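Local coordinates for protein glycerol dehydrogenase (Schizosaccharomyces pombe, PDB 1TA9) that catalyses the NAD-dependent oxidation of glycerol to dihydroxyacetone, probably using the bound zinc ion, and serves the assimilation of glycerol, at residues Thr67-Tyr72 with Pro205-Leu210; Ser93-Ala98 with Asp144-Ile149; Ile174-Ala179 with Ile211-Asp216; Ile244-Thr249 with Asn400-Phe405. One frame throughout, in Å; residues are numbered along the deposited sequence.

Contact 1 of 4, residues Thr67-Tyr72 with Pro205-Leu210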
loop_
_atom_site.group_PDB
_atom_site.type_symbol
_atom_site.label_atom_id
_atom_site.label_comp_id
_atom_site.label_asym_id
_atom_site.label_seq_id
_atom_site.Cartn_x
_atom_site.Cartn_y
_atom_site.Cartn_z
ATOM N N THR B 67 32.511 -15.566 -13.113
ATOM C CA THR B 67 33.509 -16.572 -12.777
ATOM C C THR B 67 33.025 -17.421 -11.604
ATOM O O THR B 67 32.329 -16.928 -10.716
ATOM C CB THR B 67 34.859 -15.883 -12.444
ATOM O OG1 THR B 67 35.890 -16.867 -12.319
ATOM C CG2 THR B 67 34.749 -15.084 -11.158
ATOM N N SER B 68 33.382 -18.700 -11.598
ATOM C CA SER B 68 32.920 -19.573 -10.527
ATOM C C SER B 68 33.682 -20.880 -10.383
ATOM O O SER B 68 34.444 -21.276 -11.266
ATOM C CB SER B 68 31.439 -19.900 -10.774
ATOM O OG SER B 68 30.988 -20.981 -9.976
ATOM N N PRO B 69 33.525 -21.542 -9.226
ATOM C CA PRO B 69 34.207 -22.823 -9.040
ATOM C C PRO B 69 33.359 -23.753 -9.907
ATOM O O PRO B 69 32.212 -23.415 -10.230
ATOM C CB PRO B 69 34.002 -23.119 -7.557
ATOM C CG PRO B 69 33.910 -21.738 -6.941
ATOM C CD PRO B 69 33.043 -21.007 -7.938
ATOM N N GLN B 70 33.894 -24.905 -10.288
ATOM C CA GLN B 70 33.116 -25.830 -11.101
ATOM C C GLN B 70 31.999 -26.489 -10.299
ATOM O O GLN B 70 30.920 -26.767 -10.830
ATOM C CB GLN B 70 34.021 -26.906 -11.685
ATOM C CG GLN B 70 35.056 -26.362 -12.646
ATOM C CD GLN B 70 35.930 -27.451 -13.215
ATOM O OE1 GLN B 70 36.787 -28.006 -12.520
ATOM N NE2 GLN B 70 35.711 -27.778 -14.485
ATOM N N LYS B 71 32.266 -26.747 -9.022
ATOM C CA LYS B 71 31.282 -27.387 -8.157
ATOM C C LYS B 71 31.370 -26.869 -6.726
ATOM O O LYS B 71 32.453 -26.539 -6.237
ATOM C CB LYS B 71 31.504 -28.905 -8.122
ATOM C CG LYS B 71 31.393 -29.624 -9.458
ATOM C CD LYS B 71 29.952 -29.812 -9.897
ATOM C CE LYS B 71 29.894 -30.732 -11.112
ATOM N NZ LYS B 71 28.528 -30.845 -11.693
ATOM N N TYR B 72 30.215 -26.793 -6.070
ATOM C CA TYR B 72 30.126 -26.386 -4.674
ATOM C C TYR B 72 29.243 -27.457 -4.058
ATOM O O TYR B 72 28.108 -27.646 -4.484
ATOM C CB TYR B 72 29.481 -25.006 -4.526
ATOM C CG TYR B 72 29.157 -24.641 -3.094
ATOM C CD1 TYR B 72 27.934 -24.998 -2.518
ATOM C CD2 TYR B 72 30.078 -23.955 -2.306
ATOM C CE1 TYR B 72 27.640 -24.676 -1.192
ATOM C CE2 TYR B 72 29.796 -23.631 -0.984
ATOM C CZ TYR B 72 28.575 -23.993 -0.431
ATOM O OH TYR B 72 28.299 -23.665 0.882
ATOM N N PRO B 205 44.237 -17.283 -12.345
ATOM C CA PRO B 205 43.470 -17.246 -13.592
ATOM C C PRO B 205 42.117 -17.950 -13.526
ATOM O O PRO B 205 41.194 -17.587 -14.251
ATOM C CB PRO B 205 44.429 -17.878 -14.602
ATOM C CG PRO B 205 45.212 -18.838 -13.769
ATOM C CD PRO B 205 45.491 -18.037 -12.516
ATOM N N LEU B 206 42.001 -18.948 -12.656
ATOM C CA LEU B 206 40.751 -19.692 -12.504
ATOM C C LEU B 206 40.406 -19.859 -11.027
ATOM O O LEU B 206 41.273 -19.728 -10.165
ATOM C CB LEU B 206 40.876 -21.075 -13.152
ATOM C CG LEU B 206 41.190 -21.135 -14.651
ATOM C CD1 LEU B 206 41.634 -22.544 -15.023
ATOM C CD2 LEU B 206 39.969 -20.721 -15.452
ATOM N N ASN B 207 39.137 -20.142 -10.741
ATOM C CA ASN B 207 38.685 -20.349 -9.363
ATOM C C ASN B 207 38.991 -21.774 -8.940
ATOM O O ASN B 207 39.240 -22.631 -9.784
ATOM C CB ASN B 207 37.167 -20.164 -9.250
ATOM C CG ASN B 207 36.743 -18.718 -9.342
ATOM O OD1 ASN B 207 36.848 -18.093 -10.393
ATOM N ND2 ASN B 207 36.258 -18.177 -8.231
ATOM N N PRO B 208 38.984 -22.045 -7.622
ATOM C CA PRO B 208 39.255 -23.411 -7.167
ATOM C C PRO B 208 38.198 -24.257 -7.869
ATOM O O PRO B 208 37.101 -23.768 -8.147
ATOM C CB PRO B 208 39.018 -23.325 -5.664
ATOM C CG PRO B 208 39.453 -21.923 -5.348
ATOM C CD PRO B 208 38.860 -21.118 -6.482
ATOM N N ASN B 209 38.508 -25.516 -8.145
ATOM C CA ASN B 209 37.567 -26.359 -8.863
ATOM C C ASN B 209 36.361 -26.827 -8.060
ATOM O O ASN B 209 35.240 -26.846 -8.571
ATOM C CB ASN B 209 38.317 -27.547 -9.457
ATOM C CG ASN B 209 39.505 -27.107 -10.292
ATOM O OD1 ASN B 209 40.535 -26.688 -9.757
ATOM N ND2 ASN B 209 39.360 -27.175 -11.608
ATOM N N LEU B 210 36.586 -27.195 -6.805
ATOM C CA LEU B 210 35.505 -27.656 -5.948
ATOM C C LEU B 210 35.618 -27.110 -4.536
ATOM O O LEU B 210 36.699 -27.117 -3.949
ATOM C CB LEU B 210 35.502 -29.191 -5.869
ATOM C CG LEU B 210 34.657 -29.843 -4.760
ATOM C CD1 LEU B 210 33.175 -29.687 -5.053
ATOM C CD2 LEU B 210 35.012 -31.326 -4.654
HETATM O O HOH W 1 36.804 -23.291 -11.412
#
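Thr67 turns its hydroxyl onto the side-chain amide of Asn207: OG1, opposite the backbone N (chi1 -171°), donates to Asn207 OD1 in a very short hydrogen bond of 2.5 Å, a length best read with reserve. The other end of that amide, ND2, is taken by Thr185 and Glu307, while OG1 also meets Lys71 of the second subunit. The carbonyl oxygens of Ser68 and Asn207 are bridged by a water. Next, Pro69 CA sends a CH···O contact to Pro208 O, 3.2 Å away. Gln70 and Asn209 lie alongside each other, and Asn209 ND2 gives Gln70 OE1 a nearly straight bond of 2.9 Å that stays in the asparagine amide plane but arrives above the glutamine carbonyl plane. Asn209 OD1 meanwhile accepts from Ser172 N. Trp89 NE1 donates to OE1 of Gln70 too; with an alanine at Gln70, both donors would probably be left without this acceptor. Lys71 N then bonds Asn209 O at 3.0 Å, and Lys71 CB packs on Leu210 CD1. This parallel pairing starts the outermost strand that this chain gives to the cofactor-binding sheet of the iron-containing alcohol dehydrogenase fold, which continues antiparallel into the second subunit.

Contact 2 of 4, residues Ser93-Ala98 with Asp144-Ile149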
loop_
_atom_site.group_PDB
_atom_site.type_symbol
_atom_site.label_atom_id
_atom_site.label_comp_id
_atom_site.label_asym_id
_atom_site.label_seq_id
_atom_site.Cartn_x
_atom_site.Cartn_y
_atom_site.Cartn_z
ATOM N N SER B 93 45.489 -40.554 -7.551
ATOM C CA SER B 93 46.309 -39.969 -6.500
ATOM C C SER B 93 45.913 -38.546 -6.123
ATOM O O SER B 93 45.647 -37.713 -6.992
ATOM C CB SER B 93 47.776 -39.994 -6.924
ATOM O OG SER B 93 48.604 -39.489 -5.894
ATOM N N ALA B 94 45.900 -38.269 -4.822
ATOM C CA ALA B 94 45.534 -36.948 -4.325
ATOM C C ALA B 94 46.332 -36.543 -3.091
ATOM O O ALA B 94 46.761 -37.388 -2.304
ATOM C CB ALA B 94 44.040 -36.914 -4.006
ATOM N N VAL B 95 46.534 -35.241 -2.932
ATOM C CA VAL B 95 47.249 -34.712 -1.782
ATOM C C VAL B 95 46.225 -34.084 -0.847
ATOM O O VAL B 95 45.349 -33.342 -1.287
ATOM C CB VAL B 95 48.273 -33.618 -2.191
ATOM C CG1 VAL B 95 48.737 -32.841 -0.964
ATOM C CG2 VAL B 95 49.471 -34.253 -2.876
ATOM N N VAL B 96 46.319 -34.400 0.439
ATOM C CA VAL B 96 45.413 -33.816 1.415
ATOM C C VAL B 96 46.268 -32.988 2.365
ATOM O O VAL B 96 47.153 -33.516 3.043
ATOM C CB VAL B 96 44.637 -34.892 2.202
ATOM C CG1 VAL B 96 43.769 -34.230 3.267
ATOM C CG2 VAL B 96 43.759 -35.689 1.252
ATOM N N LEU B 97 46.009 -31.685 2.389
ATOM C CA LEU B 97 46.758 -30.757 3.227
ATOM C C LEU B 97 45.903 -30.163 4.339
ATOM O O LEU B 97 44.832 -29.618 4.080
ATOM C CB LEU B 97 47.311 -29.623 2.364
ATOM C CG LEU B 97 48.073 -28.508 3.081
ATOM C CD1 LEU B 97 49.376 -29.064 3.651
ATOM C CD2 LEU B 97 48.353 -27.378 2.107
ATOM N N ALA B 98 46.389 -30.260 5.575
ATOM C CA ALA B 98 45.672 -29.721 6.730
ATOM C C ALA B 98 46.603 -29.625 7.932
ATOM O O ALA B 98 47.523 -30.431 8.069
ATOM C CB ALA B 98 44.480 -30.612 7.067
ATOM N N ASP B 144 54.903 -36.607 -8.189
ATOM C CA ASP B 144 54.757 -36.110 -9.553
ATOM C C ASP B 144 53.473 -36.573 -10.227
ATOM O O ASP B 144 52.985 -35.924 -11.150
ATOM C CB ASP B 144 55.953 -36.539 -10.406
ATOM C CG ASP B 144 57.259 -35.967 -9.903
ATOM O OD1 ASP B 144 57.356 -34.728 -9.772
ATOM O OD2 ASP B 144 58.192 -36.757 -9.642
ATOM N N ASP B 145 52.927 -37.693 -9.771
ATOM C CA ASP B 145 51.702 -38.215 -10.359
ATOM C C ASP B 145 50.466 -37.736 -9.604
ATOM O O ASP B 145 49.382 -38.293 -9.766
ATOM C CB ASP B 145 51.740 -39.748 -10.398
ATOM C CG ASP B 145 51.714 -40.372 -9.017
ATOM O OD1 ASP B 145 52.517 -39.958 -8.157
ATOM O OD2 ASP B 145 50.889 -41.286 -8.795
ATOM N N THR B 146 50.638 -36.707 -8.778
ATOM C CA THR B 146 49.526 -36.141 -8.015
ATOM C C THR B 146 48.532 -35.515 -8.990
ATOM O O THR B 146 48.911 -34.705 -9.836
ATOM C CB THR B 146 50.019 -35.052 -7.033
ATOM O OG1 THR B 146 50.886 -35.642 -6.057
ATOM C CG2 THR B 146 48.839 -34.394 -6.323
ATOM N N GLN B 147 47.261 -35.886 -8.863
ATOM C CA GLN B 147 46.221 -35.377 -9.753
ATOM C C GLN B 147 45.450 -34.173 -9.219
ATOM O O GLN B 147 44.857 -33.418 -9.994
ATOM C CB GLN B 147 45.220 -36.487 -10.067
ATOM C CG GLN B 147 45.813 -37.721 -10.722
ATOM C CD GLN B 147 44.771 -38.802 -10.923
ATOM O OE1 GLN B 147 44.235 -39.348 -9.959
ATOM N NE2 GLN B 147 44.468 -39.108 -12.178
ATOM N N VAL B 148 45.446 -33.992 -7.904
ATOM C CA VAL B 148 44.710 -32.883 -7.314
ATOM C C VAL B 148 45.227 -32.541 -5.921
ATOM O O VAL B 148 45.751 -33.398 -5.210
ATOM C CB VAL B 148 43.200 -33.223 -7.222
ATOM C CG1 VAL B 148 42.987 -34.394 -6.264
ATOM C CG2 VAL B 148 42.411 -32.007 -6.760
ATOM N N ILE B 149 45.078 -31.277 -5.544
ATOM C CA ILE B 149 45.513 -30.804 -4.239
ATOM C C ILE B 149 44.264 -30.497 -3.419
ATOM O O ILE B 149 43.431 -29.695 -3.835
ATOM C CB ILE B 149 46.353 -29.512 -4.358
ATOM C CG1 ILE B 149 47.515 -29.724 -5.335
ATOM C CG2 ILE B 149 46.875 -29.103 -2.988
ATOM C CD1 ILE B 149 48.507 -30.778 -4.901
#
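Gln147 leaves its backbone with CG opposite the carbonyl carbon (chi1 -59°), runs on extended, and turns at chi3 (-65°), which carries OE1 back to Ser93 N, 3.0 Å away. Val148 places CG1 between its own N and carbonyl carbon, from where the methyl meets Ala94 CB at 3.5 Å. On the other face of the sheet, Val95 CG2 crosses to Thr146 CG2, also at 3.5 Å, and Ile149 CD1 reaches Val95 CB.

Gln147 thus grips Ser93 twice: its backbone N donates to Ser93 O at 3.1 Å while its side chain accepts from Ser93 N, the donor in each case standing above the carbonyl plane. OE1 also accepts from Lys92 N. A leucine at Gln147 would probably strand the amide hydrogens of Ser93 and Lys92 without this acceptor. Regular parallel pairing begins one step on, where Val95 N meets Val148 O in a nearly straight bond of 3.0 Å.

Strands 93-98 and 148-153 are neighbours in the parallel sheet of the cofactor domain. Chemically, the side-chain amide stands in for a backbone carbonyl where the pairing starts, and Val148 N, buried between the two, finds no hydrogen-bond partner.

Contact 3 of 4, residues Ile174-Ala179 with Ile211-Asp216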
loop_
_atom_site.group_PDB
_atom_site.type_symbol
_atom_site.label_atom_id
_atom_site.label_comp_id
_atom_site.label_asym_id
_atom_site.label_seq_id
_atom_site.Cartn_x
_atom_site.Cartn_y
_atom_site.Cartn_z
ATOM N N ILE B 174 38.897 -27.269 -2.225
ATOM C CA ILE B 174 38.955 -26.506 -0.982
ATOM C C ILE B 174 37.849 -26.937 -0.022
ATOM O O ILE B 174 36.668 -26.904 -0.371
ATOM C CB ILE B 174 38.812 -25.000 -1.289
ATOM C CG1 ILE B 174 39.828 -24.586 -2.360
ATOM C CG2 ILE B 174 39.013 -24.182 -0.025
ATOM C CD1 ILE B 174 41.292 -24.715 -1.941
ATOM N N CYS B 175 38.238 -27.335 1.188
ATOM C CA CYS B 175 37.281 -27.802 2.182
ATOM C C CYS B 175 37.331 -26.985 3.464
ATOM O O CYS B 175 38.069 -27.315 4.393
ATOM C CB CYS B 175 37.553 -29.269 2.514
ATOM S SG CYS B 175 37.840 -30.300 1.071
ATOM N N PRO B 176 36.546 -25.903 3.534
ATOM C CA PRO B 176 36.544 -25.076 4.740
ATOM C C PRO B 176 35.989 -25.859 5.930
ATOM O O PRO B 176 35.022 -26.609 5.787
ATOM C CB PRO B 176 35.663 -23.891 4.344
ATOM C CG PRO B 176 34.714 -24.489 3.360
ATOM C CD PRO B 176 35.608 -25.376 2.526
ATOM N N THR B 177 36.602 -25.685 7.097
ATOM C CA THR B 177 36.161 -26.385 8.297
ATOM C C THR B 177 35.364 -25.479 9.238
ATOM O O THR B 177 34.928 -25.897 10.315
ATOM C CB THR B 177 37.356 -27.007 9.040
ATOM O OG1 THR B 177 38.353 -26.007 9.275
ATOM C CG2 THR B 177 37.957 -28.132 8.203
ATOM N N THR B 178 35.186 -24.234 8.813
ATOM C CA THR B 178 34.396 -23.250 9.544
ATOM C C THR B 178 33.811 -22.368 8.451
ATOM O O THR B 178 34.307 -22.361 7.326
ATOM C CB THR B 178 35.245 -22.361 10.476
ATOM O OG1 THR B 178 36.249 -21.690 9.710
ATOM C CG2 THR B 178 35.902 -23.197 11.570
ATOM N N ALA B 179 32.752 -21.638 8.766
ATOM C CA ALA B 179 32.139 -20.760 7.778
ATOM C C ALA B 179 32.359 -19.330 8.257
ATOM O O ALA B 179 31.403 -18.590 8.475
ATOM C CB ALA B 179 30.647 -21.069 7.670
ATOM N N ILE B 211 34.504 -26.610 -4.010
ATOM C CA ILE B 211 34.449 -26.143 -2.627
ATOM C C ILE B 211 33.582 -27.236 -2.004
ATOM O O ILE B 211 32.441 -27.444 -2.413
ATOM C CB ILE B 211 33.787 -24.757 -2.492
ATOM C CG1 ILE B 211 34.820 -23.644 -2.740
ATOM C CG2 ILE B 211 33.282 -24.569 -1.069
ATOM C CD1 ILE B 211 35.647 -23.787 -3.995
ATOM N N PHE B 212 34.147 -27.941 -1.032
ATOM C CA PHE B 212 33.502 -29.088 -0.396
ATOM C C PHE B 212 33.349 -28.815 1.096
ATOM O O PHE B 212 34.340 -28.669 1.811
ATOM C CB PHE B 212 34.402 -30.306 -0.662
ATOM C CG PHE B 212 33.802 -31.633 -0.291
ATOM C CD1 PHE B 212 32.443 -31.876 -0.431
ATOM C CD2 PHE B 212 34.627 -32.667 0.141
ATOM C CE1 PHE B 212 31.912 -33.138 -0.142
ATOM C CE2 PHE B 212 34.108 -33.925 0.430
ATOM C CZ PHE B 212 32.747 -34.161 0.288
ATOM N N ILE B 213 32.103 -28.748 1.559
ATOM C CA ILE B 213 31.828 -28.438 2.960
ATOM C C ILE B 213 31.017 -29.490 3.695
ATOM O O ILE B 213 29.934 -29.869 3.251
ATOM C CB ILE B 213 31.049 -27.105 3.084
ATOM C CG1 ILE B 213 31.796 -25.992 2.355
ATOM C CG2 ILE B 213 30.847 -26.743 4.560
ATOM C CD1 ILE B 213 31.029 -24.685 2.302
ATOM N N ASP B 214 31.538 -29.951 4.830
ATOM C CA ASP B 214 30.833 -30.926 5.651
ATOM C C ASP B 214 30.224 -30.110 6.791
ATOM O O ASP B 214 30.934 -29.610 7.662
ATOM C CB ASP B 214 31.807 -31.980 6.189
ATOM C CG ASP B 214 31.110 -33.075 6.990
ATOM O OD1 ASP B 214 31.572 -34.238 6.937
ATOM O OD2 ASP B 214 30.114 -32.777 7.682
ATOM N N THR B 215 28.904 -29.961 6.773
ATOM C CA THR B 215 28.228 -29.158 7.781
ATOM C C THR B 215 28.216 -29.735 9.196
ATOM O O THR B 215 27.859 -29.036 10.146
ATOM C CB THR B 215 26.799 -28.822 7.331
ATOM O OG1 THR B 215 26.126 -30.017 6.929
ATOM C CG2 THR B 215 26.839 -27.851 6.151
ATOM N N ASP B 216 28.606 -30.997 9.353
ATOM C CA ASP B 216 28.659 -31.568 10.695
ATOM C C ASP B 216 29.894 -30.976 11.361
ATOM O O ASP B 216 29.924 -30.746 12.572
ATOM C CB ASP B 216 28.760 -33.092 10.652
ATOM C CG ASP B 216 28.625 -33.717 12.029
ATOM O OD1 ASP B 216 29.652 -34.142 12.603
ATOM O OD2 ASP B 216 27.489 -33.767 12.547
HETATM O O HOH W 2 33.488 -28.785 6.688
#
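Ile174 and Phe212 join two neighbouring strands, 172-176 and 210-214, of the parallel sheet in the Rossmann-like cofactor domain of an iron-containing alcohol dehydrogenase. The segments' strand axes approach to 4.7 Å and cross at -31°, the usual sense of twist.

One direct hydrogen bond links the backbones: Phe212 N donates to Ile174 O at 2.8 Å, almost straight. The partner expected one step later is missing because Pro176 has no N-H to offer. Phe212 O therefore stays buried without a hydrogen-bond partner, and what approaches it across the contact is carbon: a CH···O contact from Cys175 CA at 3.1 Å, with Cys175 CB and Pro176 CD alongside.

Among the side chains, Cys175 SG lies at the edge of the Phe212 ring, 5.4 Å from its centroid and 78° off the ring normal. The ring, on the same side of the sheet as the sulfur, stands with CG opposite the backbone N (chi1 -170°), which leaves its CD2 edge turned to SG; it also meets Phe79 edge-to-face. Pro176 and Ile213 cover the other side and cross at about a right angle, tightly: Pro176 CG is 3.4 Å from Ile213 CG1.

Water and helix capping complete the polar contacts beyond the paired strands. A water donates to Pro176 O and accepts from Asp214 N, bridging the place where the chains diverge; Thr177, Thr178 and Ala179, which follow Pro176, probably line the NAD site. Asp214 is the N-cap of helix 215-220, and its OD2, which also accepts from His77 N, takes Asp216 N at 2.9 Å nearly along its C-O bond.

Contact 4 of 4, residues Ile244-Thr249 with Asn400-Phe405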
loop_
_atom_site.group_PDB
_atom_site.type_symbol
_atom_site.label_atom_id
_atom_site.label_comp_id
_atom_site.label_asym_id
_atom_site.label_seq_id
_atom_site.Cartn_x
_atom_site.Cartn_y
_atom_site.Cartn_z
ATOM N N ILE B 244 29.082 -1.958 -8.630
ATOM C CA ILE B 244 28.191 -1.974 -9.786
ATOM C C ILE B 244 27.616 -0.594 -10.099
ATOM O O ILE B 244 27.614 -0.163 -11.251
ATOM C CB ILE B 244 27.029 -2.972 -9.571
ATOM C CG1 ILE B 244 27.582 -4.398 -9.514
ATOM C CG2 ILE B 244 26.004 -2.849 -10.701
ATOM C CD1 ILE B 244 26.533 -5.458 -9.246
ATOM N N ARG B 245 27.135 0.103 -9.074
ATOM C CA ARG B 245 26.558 1.425 -9.279
ATOM C C ARG B 245 27.596 2.466 -9.684
ATOM O O ARG B 245 27.253 3.507 -10.251
ATOM C CB ARG B 245 25.801 1.863 -8.026
ATOM C CG ARG B 245 24.596 0.977 -7.755
ATOM C CD ARG B 245 23.713 1.508 -6.645
ATOM N NE ARG B 245 22.407 0.859 -6.677
ATOM C CZ ARG B 245 21.369 1.227 -5.932
ATOM N NH1 ARG B 245 21.484 2.242 -5.082
ATOM N NH2 ARG B 245 20.212 0.587 -6.051
ATOM N N SER B 246 28.863 2.182 -9.399
ATOM C CA SER B 246 29.948 3.084 -9.768
ATOM C C SER B 246 30.453 2.722 -11.165
ATOM O O SER B 246 31.322 3.399 -11.716
ATOM C CB SER B 246 31.107 2.972 -8.769
ATOM O OG SER B 246 30.729 3.416 -7.477
ATOM N N ASN B 247 29.899 1.648 -11.729
ATOM C CA ASN B 247 30.289 1.165 -13.054
ATOM C C ASN B 247 31.788 0.875 -13.118
ATOM O O ASN B 247 32.451 1.190 -14.108
ATOM C CB ASN B 247 29.912 2.187 -14.131
ATOM C CG ASN B 247 28.413 2.423 -14.216
ATOM O OD1 ASN B 247 27.654 1.553 -14.650
ATOM N ND2 ASN B 247 27.980 3.601 -13.791
ATOM N N SER B 248 32.321 0.280 -12.055
ATOM C CA SER B 248 33.740 -0.054 -12.002
ATOM C C SER B 248 33.952 -1.507 -12.407
ATOM O O SER B 248 33.030 -2.317 -12.354
ATOM C CB SER B 248 34.294 0.164 -10.589
ATOM O OG SER B 248 34.329 1.545 -10.262
ATOM N N THR B 249 35.173 -1.832 -12.815
ATOM C CA THR B 249 35.494 -3.196 -13.217
ATOM C C THR B 249 35.274 -4.144 -12.043
ATOM O O THR B 249 35.635 -3.834 -10.910
ATOM C CB THR B 249 36.953 -3.293 -13.682
ATOM O OG1 THR B 249 37.151 -2.411 -14.794
ATOM C CG2 THR B 249 37.287 -4.717 -14.098
ATOM N N ASN B 400 37.206 1.678 -6.166
ATOM C CA ASN B 400 36.173 1.236 -7.107
ATOM C C ASN B 400 34.945 2.129 -6.954
ATOM O O ASN B 400 34.097 2.192 -7.844
ATOM C CB ASN B 400 35.765 -0.225 -6.853
ATOM C CG ASN B 400 36.831 -1.215 -7.286
ATOM O OD1 ASN B 400 37.490 -1.025 -8.306
ATOM N ND2 ASN B 400 36.993 -2.290 -6.516
ATOM N N MET B 401 34.851 2.818 -5.819
ATOM C CA MET B 401 33.722 3.711 -5.560
ATOM C C MET B 401 33.870 5.006 -6.352
ATOM O O MET B 401 34.972 5.549 -6.481
ATOM C CB MET B 401 33.624 4.029 -4.063
ATOM C CG MET B 401 33.284 2.826 -3.200
ATOM S SD MET B 401 33.260 3.175 -1.431
ATOM C CE MET B 401 31.706 4.069 -1.257
ATOM N N SER B 402 32.760 5.501 -6.892
ATOM C CA SER B 402 32.806 6.737 -7.665
ATOM C C SER B 402 33.111 7.920 -6.740
ATOM O O SER B 402 33.750 8.886 -7.156
ATOM C CB SER B 402 31.482 6.955 -8.412
ATOM O OG SER B 402 30.387 7.037 -7.520
ATOM N N LYS B 403 32.662 7.839 -5.486
ATOM C CA LYS B 403 32.926 8.897 -4.513
ATOM C C LYS B 403 34.364 8.710 -4.023
ATOM O O LYS B 403 34.773 7.596 -3.706
ATOM C CB LYS B 403 31.952 8.810 -3.329
ATOM C CG LYS B 403 32.025 10.018 -2.383
ATOM C CD LYS B 403 31.041 9.921 -1.211
ATOM C CE LYS B 403 29.587 9.967 -1.675
ATOM N NZ LYS B 403 28.629 9.900 -0.528
ATOM N N LYS B 404 35.126 9.797 -3.962
ATOM C CA LYS B 404 36.523 9.723 -3.540
ATOM C C LYS B 404 36.746 10.286 -2.140
ATOM O O LYS B 404 36.018 11.182 -1.701
ATOM C CB LYS B 404 37.402 10.458 -4.553
ATOM C CG LYS B 404 37.228 9.958 -5.987
ATOM C CD LYS B 404 37.489 8.457 -6.085
ATOM C CE LYS B 404 37.236 7.925 -7.489
ATOM N NZ LYS B 404 37.458 6.452 -7.550
ATOM N N PHE B 405 37.769 9.777 -1.456
ATOM C CA PHE B 405 38.051 10.201 -0.090
ATOM C C PHE B 405 39.508 10.493 0.240
ATOM O O PHE B 405 40.419 10.088 -0.483
ATOM C CB PHE B 405 37.561 9.125 0.882
ATOM C CG PHE B 405 36.192 8.606 0.570
ATOM C CD1 PHE B 405 36.027 7.460 -0.199
ATOM C CD2 PHE B 405 35.061 9.277 1.025
ATOM C CE1 PHE B 405 34.750 6.989 -0.513
ATOM C CE2 PHE B 405 33.779 8.814 0.716
ATOM C CZ PHE B 405 33.628 7.667 -0.055
#
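Ser246 reaches the loop 400-405 from the end of helix 223-245, which closes in a Schellman motif with Asn247 at positive phi. Ser246 CB rests 3.2 Å from Asn400 O and also faces Ser402 N. From there OG, opposite the carbonyl carbon (chi1 -65°), advances over Met401 CA, at 3.6 Å, to accept a hydrogen bond of 3.0 Å from Ser402 N. The same OG donates back to Ser242 O in the last turn of the helix. One hydroxyl thus ties the helix end to the loop, using both its proton and its oxygen.

Two residues on, Ser248 takes hold of the same loop two residues earlier, at Asn400. Its CB lies 4.0 Å from Asn400 CB, while ND2 of Asn400 bonds Leu311 O. Ser402 OG in turn is held by Asn247 of the third subunit, so the junction between helix end and loop lies at an interface of the assembly. Within the loop, Lys404 NZ curls back onto Met401 O at 2.9 Å. Ser248 OG, for its part, donates to Asn400 O in the carbonyl plane, on a lone pair, at 2.5 Å, a length too short to be taken at face value.

Overall arrangement
Three of the four contacts build one parallel sheet. Along the chain, contact 2 falls between the two segments of contact 1, contact 3 alternates with contact 1, and contact 4 follows them all. Contacts 1 and 3 share strand 210-214 and touch directly, with centres about 15 Å apart. Contact 2 lies beyond strand 172-176, its centre about 17 Å from that of contact 1 and 18 Å from that of contact 3. Contact 4 stands apart among the helices, its centre about 33 Å from that of contact 3 and on the opposite side of the chain's centre. Together they sample a sheet domain suited to NAD and a helical part, with the zinc and potassium ions between.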